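Local coordinates for extracellular solute-binding protein family 5 (Brucella melitensis, PDB 4ONY), which probably serves as the periplasmic substrate-binding component of an ABC transporter, capturing peptides or a related solute for uptake across the inner membrane, at residues S20-V25 with A538-A543; N152-R157 with G187-L192; A308-F313 with Q353-G358. All blocks are in the same frame, centred on the assembly; numbering follows the deposited sequence.

Contact 1. Residues S20-V25 with A538-A543; sequences SMHGDV and ADFVSA
His22 and Phe540 meet because their first torsions send the two rings toward each other. In Phe540 the ring carbon CG stands anti to the backbone N (chi1 -179°), which carries the phenyl group off helix 537-553 toward the loop; in His22, CG stands anti to the carbonyl carbon (chi1 -66°), and the imidazole swings out to meet it. His22 CE1 sits over the centre of the phenyl face, 3.4 Å from Phe540 CD1, with His22 NE2 at 3.5 Å from that same Phe540 CD1. The planes are inclined by 31° and the centroids lie 4.2 Å apart, an oblique aromatic pair that is neither a stack nor edge-to-face. Phe540 CB also lies over the imidazole face, in a CH-pi contact 4.1 Å from the His22 ring centroid. Met21 CG lies over the opposite face, toward the rim, so the imidazole has the Phe540 side chain on one face and Met21 on the other.

The loop has its own internal bracing: Ser20 OG donates to Asp24 O at 2.8 Å, reaching the carbonyl from above its plane, and Thr97 OG1 also binds Asp24 O. Arg112 NH2 bonds to Met21 O. Leu531 of helix 522-533 and Pro495 of a loop pack against Phe540, and Arg537 of helix 537-553 touches His22 and Asp24. This oblique ring pair joins the loop after strand 18-20, which pairs antiparallel with strand 97-108, to a helix near the C-terminal end of the chain, a tie between distant parts of the family 5 solute-binding fold.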
loop_
_atom_site.group_PDB
_atom_site.type_symbol
_atom_site.label_atom_id
_atom_site.label_comp_id
_atom_site.label_asym_id
_atom_site.label_seq_id
_atom_site.Cartn_x
_atom_site.Cartn_y
_atom_site.Cartn_z
ATOM N N SER A 20 -5.638 4.205 18.493
ATOM C CA SER A 20 -5.636 4.935 17.236
ATOM C C SER A 20 -4.415 5.801 17.145
ATOM O O SER A 20 -4.044 6.490 18.109
ATOM C CB SER A 20 -6.882 5.818 17.111
ATOM O OG SER A 20 -6.798 6.610 15.952
ATOM N N MET A 21 -3.801 5.789 15.977
ATOM C CA MET A 21 -2.538 6.493 15.763
ATOM C C MET A 21 -2.676 7.976 16.123
ATOM O O MET A 21 -1.852 8.505 16.883
ATOM C CB MET A 21 -2.033 6.337 14.335
ATOM C CG MET A 21 -0.829 7.218 13.990
ATOM S SD MET A 21 0.601 6.778 15.018
ATOM C CE MET A 21 1.741 8.080 14.560
ATOM N N HIS A 22 -3.739 8.611 15.626
ATOM C CA HIS A 22 -4.013 10.025 15.878
ATOM C C HIS A 22 -5.224 10.306 16.784
ATOM O O HIS A 22 -5.715 11.440 16.841
ATOM C CB HIS A 22 -4.135 10.770 14.563
ATOM C CG HIS A 22 -2.843 10.818 13.798
ATOM N ND1 HIS A 22 -2.686 10.187 12.591
ATOM C CD2 HIS A 22 -1.627 11.340 14.109
ATOM C CE1 HIS A 22 -1.449 10.340 12.165
ATOM N NE2 HIS A 22 -0.781 11.033 13.065
ATOM N N GLY A 23 -5.677 9.307 17.542
ATOM C CA GLY A 23 -6.671 9.546 18.579
ATOM C C GLY A 23 -8.090 9.371 18.097
ATOM O O GLY A 23 -8.973 9.254 18.922
ATOM N N ASP A 24 -8.320 9.282 16.791
ATOM C CA ASP A 24 -9.687 9.139 16.241
ATOM C C ASP A 24 -10.159 7.662 16.307
ATOM O O ASP A 24 -9.585 6.790 15.665
ATOM C CB ASP A 24 -9.741 9.662 14.793
ATOM C CG ASP A 24 -8.679 9.006 13.883
ATOM O OD1 ASP A 24 -7.483 9.022 14.251
ATOM O OD2 ASP A 24 -9.051 8.470 12.799
ATOM N N VAL A 25 -11.196 7.396 17.094
ATOM C CA VAL A 25 -11.747 6.052 17.278
ATOM C C VAL A 25 -13.211 6.087 16.899
ATOM O O VAL A 25 -14.035 6.637 17.603
ATOM C CB VAL A 25 -11.572 5.591 18.724
ATOM C CG1 VAL A 25 -12.223 4.207 18.957
ATOM C CG2 VAL A 25 -10.071 5.497 19.058
ATOM N N ALA A 538 -6.819 15.982 12.201
ATOM C CA ALA A 538 -6.955 17.229 11.452
ATOM C C ALA A 538 -5.622 17.872 11.072
ATOM O O ALA A 538 -5.395 18.233 9.899
ATOM C CB ALA A 538 -7.794 18.221 12.241
ATOM N N ASP A 539 -4.750 18.020 12.064
ATOM C CA ASP A 539 -3.399 18.490 11.824
ATOM C C ASP A 539 -2.630 17.592 10.877
ATOM O O ASP A 539 -1.830 18.091 10.106
ATOM C CB ASP A 539 -2.598 18.624 13.112
ATOM C CG ASP A 539 -3.096 19.744 13.976
ATOM O OD1 ASP A 539 -3.971 20.505 13.504
ATOM O OD2 ASP A 539 -2.589 19.848 15.115
ATOM N N PHE A 540 -2.855 16.287 10.978
ATOM C CA PHE A 540 -2.173 15.335 10.140
ATOM C C PHE A 540 -2.622 15.504 8.675
ATOM O O PHE A 540 -1.773 15.553 7.755
ATOM C CB PHE A 540 -2.413 13.922 10.647
ATOM C CG PHE A 540 -1.711 12.856 9.856
ATOM C CD1 PHE A 540 -0.336 12.686 9.964
ATOM C CD2 PHE A 540 -2.401 12.026 9.006
ATOM C CE1 PHE A 540 0.336 11.702 9.261
ATOM C CE2 PHE A 540 -1.745 10.998 8.308
ATOM C CZ PHE A 540 -0.370 10.850 8.414
ATOM N N VAL A 541 -3.915 15.550 8.445
ATOM C CA VAL A 541 -4.434 15.727 7.117
ATOM C C VAL A 541 -3.901 17.034 6.502
ATOM O O VAL A 541 -3.525 17.078 5.325
ATOM C CB VAL A 541 -5.968 15.696 7.087
ATOM C CG1 VAL A 541 -6.500 16.132 5.714
ATOM C CG2 VAL A 541 -6.500 14.296 7.424
ATOM N N SER A 542 -3.853 18.085 7.300
ATOM C CA SER A 542 -3.370 19.340 6.804
ATOM C C SER A 542 -1.899 19.220 6.395
ATOM O O SER A 542 -1.489 19.705 5.334
ATOM C CB SER A 542 -3.538 20.419 7.864
ATOM O OG SER A 542 -4.911 20.721 8.017
ATOM N N ALA A 543 -1.107 18.563 7.230
ATOM C CA ALA A 543 0.336 18.467 6.949
ATOM C C ALA A 543 0.610 17.635 5.711
ATOM O O ALA A 543 1.504 17.946 4.922
ATOM C CB ALA A 543 1.083 17.905 8.163
#

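Contact 2. Residues N152-R157 with G187-L192; sequences NSRMSR and GSMPVL
Arg154 reaches across to Ser188 and Met189 and spends two of its N-H groups there. Arg154 NH2 donates to the backbone carbonyl Ser188 O at 3.0 Å, a somewhat bent bond (147° at the hydrogen) whose donor is tilted out of the carbonyl plane. Arg154 NE points at the thioether sulfur, Met189 SD, 3.3 Å away; the line is straighter and the sulfur lies in the guanidinium plane, but sulfur is a poor acceptor and the bond is weak. A bend at chi2 (44°) turns the arginine chain so that it slides past the methionine in the opposite direction, with Arg154 CG 3.9 Å from Met189 CE.

Within 152-157, whose residues 155-157 form a 3-10 segment, Ser153 O accepts from both Ser156 OG at 2.8 Å and Arg157 NH2 at 3.0 Å, while Arg157 NE donates to Ser156 OG, which lies in its guanidinium plane. Ser153 OG is hydrogen-bonded to Pro150 O, just upstream.

Phe181, Leu184 and Ile185 of helix 181-187 pack against the Arg154 side chain, and Tyr140 and Leu143 of helix 133-146 pack on Met189. Ser188 is the first residue to leave helical geometry after helix 181-187, so the arginine holds the carbonyl at a helix exit: a buried side-chain-to-backbone bridge joining the loop before strand 158-165 to the loop that follows that helix.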
loop_
_atom_site.group_PDB
_atom_site.type_symbol
_atom_site.label_atom_id
_atom_site.label_comp_id
_atom_site.label_asym_id
_atom_site.label_seq_id
_atom_site.Cartn_x
_atom_site.Cartn_y
_atom_site.Cartn_z
ATOM N N ASN A 152 12.858 -8.496 13.847
ATOM C CA ASN A 152 13.985 -8.524 14.783
ATOM C C ASN A 152 14.426 -7.126 15.218
ATOM O O ASN A 152 15.375 -6.997 15.983
ATOM C CB ASN A 152 15.188 -9.272 14.215
ATOM C CG ASN A 152 15.862 -8.524 13.078
ATOM O OD1 ASN A 152 15.304 -7.589 12.491
ATOM N ND2 ASN A 152 17.051 -8.955 12.741
ATOM N N SER A 153 13.754 -6.087 14.747
ATOM C CA SER A 153 14.209 -4.741 15.074
ATOM C C SER A 153 13.418 -4.076 16.210
ATOM O O SER A 153 13.774 -3.016 16.630
ATOM C CB SER A 153 14.179 -3.866 13.809
ATOM O OG SER A 153 12.836 -3.550 13.467
ATOM N N ARG A 154 12.369 -4.712 16.737
ATOM C CA ARG A 154 11.476 -4.026 17.697
ATOM C C ARG A 154 12.173 -3.731 19.033
ATOM O O ARG A 154 12.013 -2.625 19.590
ATOM C CB ARG A 154 10.230 -4.856 17.973
ATOM C CG ARG A 154 9.061 -4.655 17.013
ATOM C CD ARG A 154 9.450 -4.601 15.574
ATOM N NE ARG A 154 8.365 -4.975 14.659
ATOM C CZ ARG A 154 7.994 -4.244 13.619
ATOM N NH1 ARG A 154 8.594 -3.097 13.342
ATOM N NH2 ARG A 154 7.027 -4.678 12.839
ATOM N N MET A 155 12.958 -4.699 19.529
ATOM C CA MET A 155 13.567 -4.577 20.831
ATOM C C MET A 155 14.623 -3.468 20.937
ATOM O O MET A 155 14.833 -2.965 22.012
ATOM C CB MET A 155 14.143 -5.916 21.318
ATOM C CG MET A 155 13.078 -6.900 21.757
ATOM S SD MET A 155 12.024 -6.374 23.118
ATOM C CE MET A 155 13.235 -6.407 24.457
ATOM N N SER A 156 15.234 -3.047 19.830
ATOM C CA SER A 156 16.152 -1.884 19.851
ATOM C C SER A 156 15.464 -0.602 20.316
ATOM O O SER A 156 16.135 0.363 20.744
ATOM C CB SER A 156 16.729 -1.655 18.464
ATOM O OG SER A 156 15.711 -1.195 17.560
ATOM N N ARG A 157 14.129 -0.590 20.247
ATOM C CA ARG A 157 13.303 0.505 20.788
ATOM C C ARG A 157 12.708 0.275 22.170
ATOM O O ARG A 157 12.008 1.156 22.708
ATOM C CB ARG A 157 12.129 0.770 19.828
ATOM C CG ARG A 157 12.223 2.048 19.042
ATOM C CD ARG A 157 13.451 2.102 18.167
ATOM N NE ARG A 157 13.528 0.946 17.311
ATOM C CZ ARG A 157 12.823 0.785 16.203
ATOM N NH1 ARG A 157 11.970 1.718 15.809
ATOM N NH2 ARG A 157 12.994 -0.314 15.469
ATOM N N GLY A 187 -0.058 -4.072 16.547
ATOM C CA GLY A 187 -0.591 -4.589 15.272
ATOM C C GLY A 187 0.383 -5.116 14.237
ATOM O O GLY A 187 -0.063 -5.577 13.197
ATOM N N SER A 188 1.690 -5.038 14.470
ATOM C CA SER A 188 2.649 -5.529 13.474
ATOM C C SER A 188 3.666 -6.486 14.066
ATOM O O SER A 188 4.815 -6.541 13.624
ATOM C CB SER A 188 3.392 -4.371 12.764
ATOM O OG SER A 188 2.449 -3.422 12.277
ATOM N N MET A 189 3.240 -7.239 15.066
ATOM C CA MET A 189 4.023 -8.339 15.574
ATOM C C MET A 189 3.060 -9.477 15.892
ATOM O O MET A 189 1.977 -9.243 16.398
ATOM C CB MET A 189 4.775 -7.958 16.858
ATOM C CG MET A 189 5.994 -7.072 16.655
ATOM S SD MET A 189 7.282 -7.946 15.723
ATOM C CE MET A 189 8.305 -8.523 17.065
ATOM N N PRO A 190 3.466 -10.705 15.625
ATOM C CA PRO A 190 2.657 -11.838 16.061
ATOM C C PRO A 190 2.786 -12.123 17.532
ATOM O O PRO A 190 3.592 -11.472 18.233
ATOM C CB PRO A 190 3.256 -12.977 15.258
ATOM C CG PRO A 190 4.719 -12.634 15.245
ATOM C CD PRO A 190 4.732 -11.143 15.024
ATOM N N VAL A 191 1.969 -13.069 18.008
ATOM C CA VAL A 191 2.274 -13.794 19.202
ATOM C C VAL A 191 2.478 -15.252 18.786
ATOM O O VAL A 191 1.635 -15.842 18.105
ATOM C CB VAL A 191 1.174 -13.636 20.291
ATOM C CG1 VAL A 191 1.596 -14.343 21.571
ATOM C CG2 VAL A 191 0.934 -12.177 20.587
ATOM N N LEU A 192 3.602 -15.811 19.243
ATOM C CA LEU A 192 4.080 -17.158 18.949
ATOM C C LEU A 192 3.957 -18.088 20.172
ATOM O O LEU A 192 4.088 -17.644 21.314
ATOM C CB LEU A 192 5.562 -17.123 18.565
ATOM C CG LEU A 192 5.919 -16.213 17.396
ATOM C CD1 LEU A 192 7.392 -16.278 17.038
ATOM C CD2 LEU A 192 5.091 -16.552 16.143
#

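Contact 3. Residues A308-F313 with Q353-G358; sequences ADMLGF and QSFWEG
The Phe355 ring carries the methyl group of Met310 on one face: Met310 CE lies 3.9 Å from the ring centroid, displaced toward the rim and nearest Phe355 CD1, while the sulfur stands farther off and oblique. Trp503 and Tyr557 meet the same phenyl ring in edge-to-face pairs. The Met310-Phe355 pair, a Met-aromatic contact, packs strand 310-315, an inner strand of a mixed sheet in the solute-binding fold, against the loop after strand 350-351. Met310 gets its methyl there through bends at chi2 and chi3 (55° and 71°), which also leave CE 3.5 Å from Ser354 O.

The loop contains an ST turn, in which Ser354 OG accepts from Trp356 N; Asp548 of helix 537-553 holds that hydroxyl too. The Glu357 side chain bends at chi2, and its OE1 accepts from both Gln353 N and Ser354 N.

Two waters join the backbones. Water 1 donates to Ala308 O and Ser354 O, and water 2 accepts from Met310 N while donating to Phe355 O. The one direct backbone bond across the contact runs from Ala308 N to Glu357 O, 2.8 Å long, with the donor in the carbonyl plane.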
loop_
_atom_site.group_PDB
_atom_site.type_symbol
_atom_site.label_atom_id
_atom_site.label_comp_id
_atom_site.label_asym_id
_atom_site.label_seq_id
_atom_site.Cartn_x
_atom_site.Cartn_y
_atom_site.Cartn_z
ATOM N N ALA A 308 -4.877 5.744 -4.283
ATOM C CA ALA A 308 -4.405 4.937 -5.391
ATOM C C ALA A 308 -2.887 5.153 -5.491
ATOM O O ALA A 308 -2.403 6.297 -5.340
ATOM C CB ALA A 308 -5.098 5.387 -6.660
ATOM N N ASP A 309 -2.129 4.082 -5.694
ATOM C CA ASP A 309 -0.683 4.169 -5.762
ATOM C C ASP A 309 -0.305 5.105 -6.924
ATOM O O ASP A 309 -0.921 5.054 -7.992
ATOM C CB ASP A 309 -0.082 2.784 -5.980
ATOM C CG ASP A 309 -0.108 1.914 -4.724
ATOM O OD1 ASP A 309 -0.430 2.383 -3.589
ATOM O OD2 ASP A 309 0.233 0.752 -4.891
ATOM N N MET A 310 0.693 5.946 -6.715
ATOM C CA MET A 310 1.261 6.731 -7.823
ATOM C C MET A 310 1.954 5.841 -8.868
ATOM O O MET A 310 2.670 4.889 -8.531
ATOM C CB MET A 310 2.265 7.729 -7.279
ATOM C CG MET A 310 2.945 8.617 -8.312
ATOM S SD MET A 310 1.953 9.601 -9.446
ATOM C CE MET A 310 1.328 10.801 -8.265
ATOM N N LEU A 311 1.678 6.137 -10.137
ATOM C CA LEU A 311 2.478 5.721 -11.259
ATOM C C LEU A 311 2.761 7.019 -12.031
ATOM O O LEU A 311 1.846 7.767 -12.351
ATOM C CB LEU A 311 1.720 4.729 -12.165
ATOM C CG LEU A 311 2.410 4.315 -13.459
ATOM C CD1 LEU A 311 3.706 3.551 -13.197
ATOM C CD2 LEU A 311 1.504 3.439 -14.300
ATOM N N GLY A 312 4.018 7.262 -12.360
ATOM C CA GLY A 312 4.381 8.456 -13.116
ATOM C C GLY A 312 5.698 8.338 -13.811
ATOM O O GLY A 312 6.499 7.445 -13.468
ATOM N N PHE A 313 5.962 9.250 -14.766
ATOM C CA PHE A 313 7.314 9.406 -15.269
ATOM C C PHE A 313 8.054 10.216 -14.240
ATOM O O PHE A 313 7.490 11.154 -13.671
ATOM C CB PHE A 313 7.355 10.113 -16.606
ATOM C CG PHE A 313 6.783 9.338 -17.736
ATOM C CD1 PHE A 313 7.478 8.273 -18.289
ATOM C CD2 PHE A 313 5.573 9.704 -18.307
ATOM C CE1 PHE A 313 6.983 7.573 -19.370
ATOM C CE2 PHE A 313 5.078 9.002 -19.423
ATOM C CZ PHE A 313 5.793 7.935 -19.950
ATOM N N GLN A 353 -3.614 12.653 -10.190
ATOM C CA GLN A 353 -3.200 14.039 -9.995
ATOM C C GLN A 353 -2.373 14.291 -8.687
ATOM O O GLN A 353 -1.599 15.188 -8.667
ATOM C CB GLN A 353 -4.440 14.937 -9.934
ATOM C CG GLN A 353 -5.403 14.789 -11.099
ATOM C CD GLN A 353 -6.534 15.781 -10.993
ATOM O OE1 GLN A 353 -6.367 16.959 -11.155
ATOM N NE2 GLN A 353 -7.669 15.295 -10.599
ATOM N N SER A 354 -2.626 13.526 -7.631
ATOM C CA SER A 354 -2.051 13.728 -6.302
ATOM C C SER A 354 -1.214 12.503 -5.917
ATOM O O SER A 354 -1.521 11.392 -6.362
ATOM C CB SER A 354 -3.202 13.830 -5.300
ATOM O OG SER A 354 -2.789 13.825 -3.932
ATOM N N PHE A 355 -0.259 12.719 -5.025
ATOM C CA PHE A 355 0.470 11.625 -4.408
ATOM C C PHE A 355 -0.363 10.898 -3.341
ATOM O O PHE A 355 0.084 9.888 -2.843
ATOM C CB PHE A 355 1.792 12.148 -3.844
ATOM C CG PHE A 355 2.752 12.602 -4.918
ATOM C CD1 PHE A 355 3.605 11.718 -5.491
ATOM C CD2 PHE A 355 2.750 13.888 -5.364
ATOM C CE1 PHE A 355 4.470 12.103 -6.475
ATOM C CE2 PHE A 355 3.604 14.301 -6.370
ATOM C CZ PHE A 355 4.478 13.408 -6.916
ATOM N N TRP A 356 -1.572 11.398 -3.020
ATOM C CA TRP A 356 -2.516 10.658 -2.190
ATOM C C TRP A 356 -3.863 10.600 -2.934
ATOM O O TRP A 356 -4.936 10.722 -2.347
ATOM C CB TRP A 356 -2.624 11.261 -0.758
ATOM C CG TRP A 356 -1.383 10.915 0.032
ATOM C CD1 TRP A 356 -1.163 9.791 0.789
ATOM C CD2 TRP A 356 -0.152 11.646 0.048
ATOM N NE1 TRP A 356 0.128 9.777 1.288
ATOM C CE2 TRP A 356 0.777 10.896 0.847
ATOM C CE3 TRP A 356 0.266 12.845 -0.534
ATOM C CZ2 TRP A 356 2.064 11.323 1.079
ATOM C CZ3 TRP A 356 1.552 13.276 -0.300
ATOM C CH2 TRP A 356 2.455 12.512 0.503
ATOM N N GLU A 357 -3.771 10.354 -4.232
ATOM C CA GLU A 357 -4.902 10.291 -5.150
ATOM C C GLU A 357 -6.094 9.497 -4.612
ATOM O O GLU A 357 -5.970 8.337 -4.227
ATOM C CB GLU A 357 -4.439 9.651 -6.460
ATOM C CG GLU A 357 -5.493 9.516 -7.559
ATOM C CD GLU A 357 -6.053 10.839 -8.032
ATOM O OE1 GLU A 357 -5.319 11.832 -8.066
ATOM O OE2 GLU A 357 -7.249 10.892 -8.390
ATOM N N GLY A 358 -7.245 10.123 -4.695
ATOM C CA GLY A 358 -8.517 9.501 -4.364
ATOM C C GLY A 358 -8.824 9.464 -2.885
ATOM O O GLY A 358 -9.831 8.851 -2.497
HETATM O O HOH W 1 -1.045 8.731 -5.466
HETATM O O HOH W 2 1.286 7.470 -4.032
#

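In the fold
All three contacts are buried, but they hold different elements with different chemistry. Contact 1 rests on an aromatic pair with a CH-pi contact, without polar bonds between its segments, and joins residues more than 500 positions apart; contact 2 closes a short loop with an arginine bonding to a carbonyl and a thioether; contact 3 combines a methionine-on-phenyl contact with direct and water-mediated backbone bonds. Contacts 2 and 3 follow one another along the chain, both nested within the span closed by contact 1. Helix 537-553 supplies Phe540 to contact 1 and Asp548 to the loop of contact 3; the nearest atoms of contacts 1 and 3 lie about 7 Å apart. The centre of contact 2 lies about 24 Å from that of contact 1.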